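PDB 1DBW: transcriptional regulatory protein FIXJ from Sinorhizobium meliloti, which induces, as a full-length regulator whose receiver domain is described here, expression of nifA and fixK for nitrogen fixation once activated by FixL. Local coordinates for residues 20-25 and 109-114; 2-7 and 113-118. The protein carries 2 engineered substitutions. All coordinates share one frame; numbering follows the deposited sequence. Where two conformers were deposited one is given.

Contact 1: residues 20-25 and 109-114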
loop_
_atom_site.group_PDB
_atom_site.type_symbol
_atom_site.label_atom_id
_atom_site.label_comp_id
_atom_site.label_asym_id
_atom_site.label_seq_id
_atom_site.Cartn_x
_atom_site.Cartn_y
_atom_site.Cartn_z
ATOM N N ALA A 20 -8.535 -6.538 -1.129
ATOM C CA ALA A 20 -8.759 -6.722 0.301
ATOM C C ALA A 20 -9.344 -8.078 0.623
ATOM O O ALA A 20 -8.889 -8.750 1.566
ATOM C CB ALA A 20 -9.674 -5.624 0.837
ATOM N N PHE A 21 -10.377 -8.461 -0.128
ATOM C CA PHE A 21 -11.026 -9.752 0.095
ATOM C C PHE A 21 -10.047 -10.897 -0.151
ATOM O O PHE A 21 -10.020 -11.874 0.603
ATOM C CB PHE A 21 -12.269 -9.903 -0.779
ATOM C CG PHE A 21 -13.415 -9.001 -0.372
ATOM C CD1 PHE A 21 -14.686 -9.182 -0.920
ATOM C CD2 PHE A 21 -13.240 -7.998 0.589
ATOM C CE1 PHE A 21 -15.768 -8.381 -0.513
ATOM C CE2 PHE A 21 -14.318 -7.194 0.998
ATOM C CZ PHE A 21 -15.581 -7.391 0.446
ATOM N N MET A 22 -9.231 -10.774 -1.191
ATOM C CA MET A 22 -8.251 -11.804 -1.489
ATOM C C MET A 22 -7.241 -11.943 -0.352
ATOM O O MET A 22 -6.943 -13.050 0.049
ATOM C CB MET A 22 -7.532 -11.520 -2.808
ATOM C CG MET A 22 -6.510 -12.585 -3.192
ATOM S SD MET A 22 -4.914 -12.465 -2.362
ATOM C CE MET A 22 -4.245 -10.927 -3.153
ATOM N N LEU A 23 -6.774 -10.826 0.210
ATOM C CA LEU A 23 -5.819 -10.881 1.311
ATOM C C LEU A 23 -6.488 -11.457 2.546
ATOM O O LEU A 23 -5.904 -12.291 3.259
ATOM C CB LEU A 23 -5.235 -9.487 1.590
ATOM C CG LEU A 23 -4.355 -8.990 0.433
ATOM C CD1 LEU A 23 -3.896 -7.560 0.777
ATOM C CD2 LEU A 23 -3.153 -9.914 0.261
ATOM N N THR A 24 -7.737 -11.063 2.739
ATOM C CA THR A 24 -8.519 -11.561 3.872
ATOM C C THR A 24 -8.620 -13.078 3.781
ATOM O O THR A 24 -8.410 -13.779 4.771
ATOM C CB THR A 24 -9.932 -10.940 3.913
ATOM O OG1 THR A 24 -9.817 -9.535 4.186
ATOM C CG2 THR A 24 -10.744 -11.555 5.029
ATOM N N MET A 25 -8.905 -13.601 2.597
ATOM C CA MET A 25 -9.024 -15.039 2.468
ATOM C C MET A 25 -7.718 -15.786 2.723
ATOM O O MET A 25 -7.742 -16.968 3.081
ATOM C CB MET A 25 -9.636 -15.415 1.115
ATOM C CG MET A 25 -11.053 -14.904 0.953
ATOM S SD MET A 25 -11.806 -15.365 -0.624
ATOM C CE MET A 25 -10.940 -16.853 -1.006
ATOM N N THR A 109 0.025 -14.462 -5.561
ATOM C CA THR A 109 1.228 -14.884 -4.858
ATOM C C THR A 109 2.285 -13.786 -4.830
ATOM O O THR A 109 2.956 -13.605 -3.826
ATOM C CB THR A 109 1.826 -16.155 -5.476
ATOM O OG1 THR A 109 2.151 -15.889 -6.842
ATOM C CG2 THR A 109 0.822 -17.295 -5.405
ATOM N N VAL A 110 2.349 -12.989 -5.895
ATOM C CA VAL A 110 3.329 -11.921 -5.983
ATOM C C VAL A 110 3.082 -10.758 -5.022
ATOM O O VAL A 110 4.035 -10.263 -4.398
ATOM C CB VAL A 110 3.459 -11.381 -7.425
ATOM C CG1 VAL A 110 4.254 -10.089 -7.457
ATOM C CG2 VAL A 110 4.169 -12.408 -8.266
ATOM N N ILE A 111 1.830 -10.328 -4.893
ATOM C CA ILE A 111 1.547 -9.233 -3.981
ATOM C C ILE A 111 1.688 -9.752 -2.548
ATOM O O ILE A 111 2.156 -9.034 -1.674
ATOM C CB ILE A 111 0.156 -8.613 -4.218
ATOM C CG1 ILE A 111 -0.003 -7.337 -3.383
ATOM C CG2 ILE A 111 -0.945 -9.580 -3.860
ATOM C CD1 ILE A 111 1.023 -6.300 -3.664
ATOM N N ILE A 112 1.297 -10.996 -2.310
ATOM C CA ILE A 112 1.437 -11.561 -0.953
ATOM C C ILE A 112 2.925 -11.605 -0.539
ATOM O O ILE A 112 3.286 -11.252 0.585
ATOM C CB ILE A 112 0.790 -12.961 -0.881
ATOM C CG1 ILE A 112 -0.736 -12.809 -0.937
ATOM C CG2 ILE A 112 1.212 -13.709 0.400
ATOM C CD1 ILE A 112 -1.485 -14.106 -1.185
ATOM N N GLU A 113 3.802 -12.020 -1.447
ATOM C CA GLU A 113 5.225 -12.058 -1.120
ATOM C C GLU A 113 5.769 -10.661 -0.834
ATOM O O GLU A 113 6.566 -10.489 0.090
ATOM C CB GLU A 113 6.026 -12.727 -2.241
ATOM C CG GLU A 113 5.583 -14.160 -2.524
ATOM C CD GLU A 113 6.408 -15.205 -1.792
ATOM O OE1 GLU A 113 6.816 -14.940 -0.639
ATOM O OE2 GLU A 113 6.642 -16.298 -2.375
ATOM N N ALA A 114 5.348 -9.670 -1.621
ATOM C CA ALA A 114 5.783 -8.295 -1.412
ATOM C C ALA A 114 5.330 -7.787 -0.032
ATOM O O ALA A 114 6.111 -7.154 0.676
ATOM C CB ALA A 114 5.248 -7.395 -2.523
#
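In the doubly wound receiver fold, M22 and L23 of the first helix, 13-25, meet I111 and I112 of the last helix, 108-119. At these segments the two axes approach to 11.3 Å and cross at -72°, so steeply that a few side chains near the crossing bridge the gap, and the nearest CA atoms, those of L23 and I112, stay 7.6 Å apart. M22 does most of the reaching. Its CG lies anti to the backbone N (chi1 -179°), and bends at chi2 and chi3 turn the thioether across the two isoleucines. The methyl CE ends 3.6 Å from CG2 of I111, the beta branch rather than the longer arm, while SD passes 4.0 Å from CD1 of I112. I111 offers that branch because its CG1 takes the place opposite the backbone N (chi1 -171°), which leaves CG2 between the N and the carbonyl carbon, where CE of M22 reaches it. Unbranched and flexible, methionine suits a place where one chain must span a wide interhelical gap and lie over two neighbours at once. L23 meets I112 differently: the two side chains run past each other in opposite directions, with CD2 of L23 4.0 Å from CG1 of I112.

Both helices lie on the same face of the central parallel sheet, whose strand order is 2-1-3-4-5, and the inner residues of the contact also face strands. L23 rests on V30 of strand 29-33, and I111 on I102 of strand 100-103, the two outermost strands, so compact branched aliphatics suit these buried places. M22 and I112 are partly exposed, M22 beside D108 and I112 against N26 and F28.

Contact 2: residues 2-7 and 113-118. Engineered in segment 2-7: Q2 (natural residue Thr).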
loop_
_atom_site.group_PDB
_atom_site.type_symbol
_atom_site.label_atom_id
_atom_site.label_comp_id
_atom_site.label_asym_id
_atom_site.label_seq_id
_atom_site.Cartn_x
_atom_site.Cartn_y
_atom_site.Cartn_z
ATOM N N GLN A 2 4.122 -12.561 13.751
ATOM C CA GLN A 2 3.869 -11.130 13.917
ATOM C C GLN A 2 2.435 -10.763 13.548
ATOM O O GLN A 2 1.972 -11.105 12.487
ATOM C CB GLN A 2 4.884 -10.300 13.102
ATOM C CG GLN A 2 4.544 -8.817 13.051
ATOM C CD GLN A 2 5.683 -7.939 12.554
ATOM O OE1 GLN A 2 6.011 -6.949 13.199
ATOM N NE2 GLN A 2 6.267 -8.273 11.393
ATOM N N ASP A 3 1.736 -10.071 14.445
ATOM C CA ASP A 3 0.348 -9.652 14.204
ATOM C C ASP A 3 0.316 -8.272 13.532
ATOM O O ASP A 3 0.031 -7.261 14.190
ATOM C CB ASP A 3 -0.430 -9.555 15.539
ATOM C CG ASP A 3 -1.899 -9.191 15.346
ATOM O OD1 ASP A 3 -2.435 -9.352 14.225
ATOM O OD2 ASP A 3 -2.530 -8.683 16.296
ATOM N N TYR A 4 0.542 -8.204 12.232
ATOM C CA TYR A 4 0.507 -6.888 11.593
ATOM C C TYR A 4 -0.729 -6.743 10.727
ATOM O O TYR A 4 -1.406 -7.721 10.433
ATOM C CB TYR A 4 1.771 -6.674 10.760
ATOM C CG TYR A 4 1.913 -7.674 9.614
ATOM C CD1 TYR A 4 2.548 -8.906 9.795
ATOM C CD2 TYR A 4 1.470 -7.343 8.328
ATOM C CE1 TYR A 4 2.760 -9.779 8.722
ATOM C CE2 TYR A 4 1.663 -8.209 7.251
ATOM C CZ TYR A 4 2.317 -9.422 7.457
ATOM O OH TYR A 4 2.582 -10.231 6.386
ATOM N N THR A 5 -1.048 -5.509 10.360
ATOM C CA THR A 5 -2.219 -5.242 9.555
ATOM C C THR A 5 -1.831 -4.649 8.220
ATOM O O THR A 5 -0.879 -3.868 8.162
ATOM C CB THR A 5 -3.130 -4.218 10.290
ATOM O OG1 THR A 5 -3.545 -4.806 11.539
ATOM C CG2 THR A 5 -4.392 -3.894 9.465
ATOM N N VAL A 6 -2.494 -5.121 7.161
ATOM C CA VAL A 6 -2.251 -4.581 5.821
ATOM C C VAL A 6 -3.321 -3.495 5.609
ATOM O O VAL A 6 -4.505 -3.796 5.593
ATOM C CB VAL A 6 -2.428 -5.648 4.708
ATOM C CG1 VAL A 6 -2.059 -5.009 3.333
ATOM C CG2 VAL A 6 -1.543 -6.850 4.968
ATOM N N HIS A 7 -2.870 -2.266 5.325
ATOM C CA HIS A 7 -3.777 -1.129 5.130
ATOM C C HIS A 7 -3.858 -0.873 3.660
ATOM O O HIS A 7 -2.825 -0.571 3.077
ATOM C CB HIS A 7 -3.199 0.092 5.862
ATOM C CG HIS A 7 -3.277 -0.053 7.351
ATOM N ND1 HIS A 7 -4.418 0.272 8.058
ATOM C CD2 HIS A 7 -2.410 -0.582 8.251
ATOM C CE1 HIS A 7 -4.260 -0.064 9.323
ATOM N NE2 HIS A 7 -3.051 -0.589 9.471
ATOM N N GLU A 113 3.802 -12.020 -1.447
ATOM C CA GLU A 113 5.225 -12.058 -1.120
ATOM C C GLU A 113 5.769 -10.661 -0.834
ATOM O O GLU A 113 6.566 -10.489 0.090
ATOM C CB GLU A 113 6.026 -12.727 -2.241
ATOM C CG GLU A 113 5.583 -14.160 -2.524
ATOM C CD GLU A 113 6.408 -15.205 -1.792
ATOM O OE1 GLU A 113 6.816 -14.940 -0.639
ATOM O OE2 GLU A 113 6.642 -16.298 -2.375
ATOM N N ALA A 114 5.348 -9.670 -1.621
ATOM C CA ALA A 114 5.783 -8.295 -1.412
ATOM C C ALA A 114 5.330 -7.787 -0.032
ATOM O O ALA A 114 6.111 -7.154 0.676
ATOM C CB ALA A 114 5.248 -7.395 -2.523
ATOM N N ILE A 115 4.071 -8.059 0.339
ATOM C CA ILE A 115 3.554 -7.634 1.631
ATOM C C ILE A 115 4.325 -8.306 2.775
ATOM O O ILE A 115 4.681 -7.660 3.759
ATOM C CB ILE A 115 2.018 -7.951 1.768
ATOM C CG1 ILE A 115 1.219 -7.115 0.751
ATOM C CG2 ILE A 115 1.578 -7.692 3.222
ATOM C CD1 ILE A 115 -0.271 -7.515 0.605
ATOM N N GLU A 116 4.628 -9.594 2.629
ATOM C CA GLU A 116 5.409 -10.291 3.661
ATOM C C GLU A 116 6.825 -9.676 3.769
ATOM O O GLU A 116 7.326 -9.435 4.873
ATOM C CB GLU A 116 5.463 -11.788 3.344
ATOM C CG GLU A 116 4.082 -12.430 3.324
ATOM C CD GLU A 116 4.121 -13.903 2.936
ATOM O OE1 GLU A 116 3.147 -14.624 3.249
ATOM O OE2 GLU A 116 5.113 -14.336 2.309
ATOM N N ARG A 117 7.403 -9.321 2.628
ATOM C CA ARG A 117 8.737 -8.697 2.601
ATOM C C ARG A 117 8.675 -7.354 3.318
ATOM O O ARG A 117 9.563 -7.019 4.104
ATOM C CB ARG A 117 9.181 -8.442 1.159
ATOM C CG ARG A 117 10.500 -9.095 0.749
ATOM C CD ARG A 117 10.392 -10.612 0.622
ATOM N NE ARG A 117 10.178 -11.262 1.915
ATOM C CZ ARG A 117 9.324 -12.265 2.118
ATOM N NH1 ARG A 117 8.606 -12.742 1.103
ATOM N NH2 ARG A 117 9.177 -12.778 3.341
ATOM N N ALA A 118 7.621 -6.582 3.039
ATOM C CA ALA A 118 7.471 -5.282 3.668
ATOM C C ALA A 118 7.238 -5.414 5.180
ATOM O O ALA A 118 7.714 -4.575 5.943
ATOM C CB ALA A 118 6.324 -4.485 3.024
#
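Segment 2-7 enters strand 5-10 from an irregular N-terminal stretch and passes helical residues 113-118 at a CA separation of 7.8 Å between V6 and I115, the closest pair. I115 is the centre of the contact. Its CG2, anti to the backbone N, meets the strand, 3.7 Å from CG2 of V6, while its other branch brings CD1 to 4.1 Å from CG1 of V6; the two side chains cross at about a right angle, methyl against methyl. Short, branched V6 suits the close space between sheet and helix, where I115 also rests on V52 and L23. Y4, two residues before V6, reaches on to E116. With chi1 at 62°, CG sits between the backbone N and the carbonyl carbon, and the ring extends to the helix, presenting its CE2 edge to I115 CG2 at 4.1 Å. Its OH lies 3.9 Å from CA of E116, in packing rather than hydrogen bonding, with ring and carboxylate planes 82° apart. The chemistry is therefore graded: aliphatic methyls pack in the interior, whereas tyrosine, partly exposed, lends the margin an apolar ring and rests its hydroxyl against the aliphatic CA and CG of E116.

Contacts 1 and 2 have centres about 9 Å apart and share helix 108-119: its first half meets helix 13-25, and its second half meets the start of strand 5-10 and the residues leading into it. That strand and helix follow each other in the chain, so the last helix of the receiver domain closes back on its first strand-helix unit. The contacts join through L23, whose CD1 lies 3.6 Å from CD1 of I115 and 4.1 Å from CG1 of V6, making one continuous apolar layer on this face of the sheet. Strand 5-10 ends at D10, one of the magnesium-binding residues, so the packing belongs to the framework bearing the metal site without contributing ligands itself.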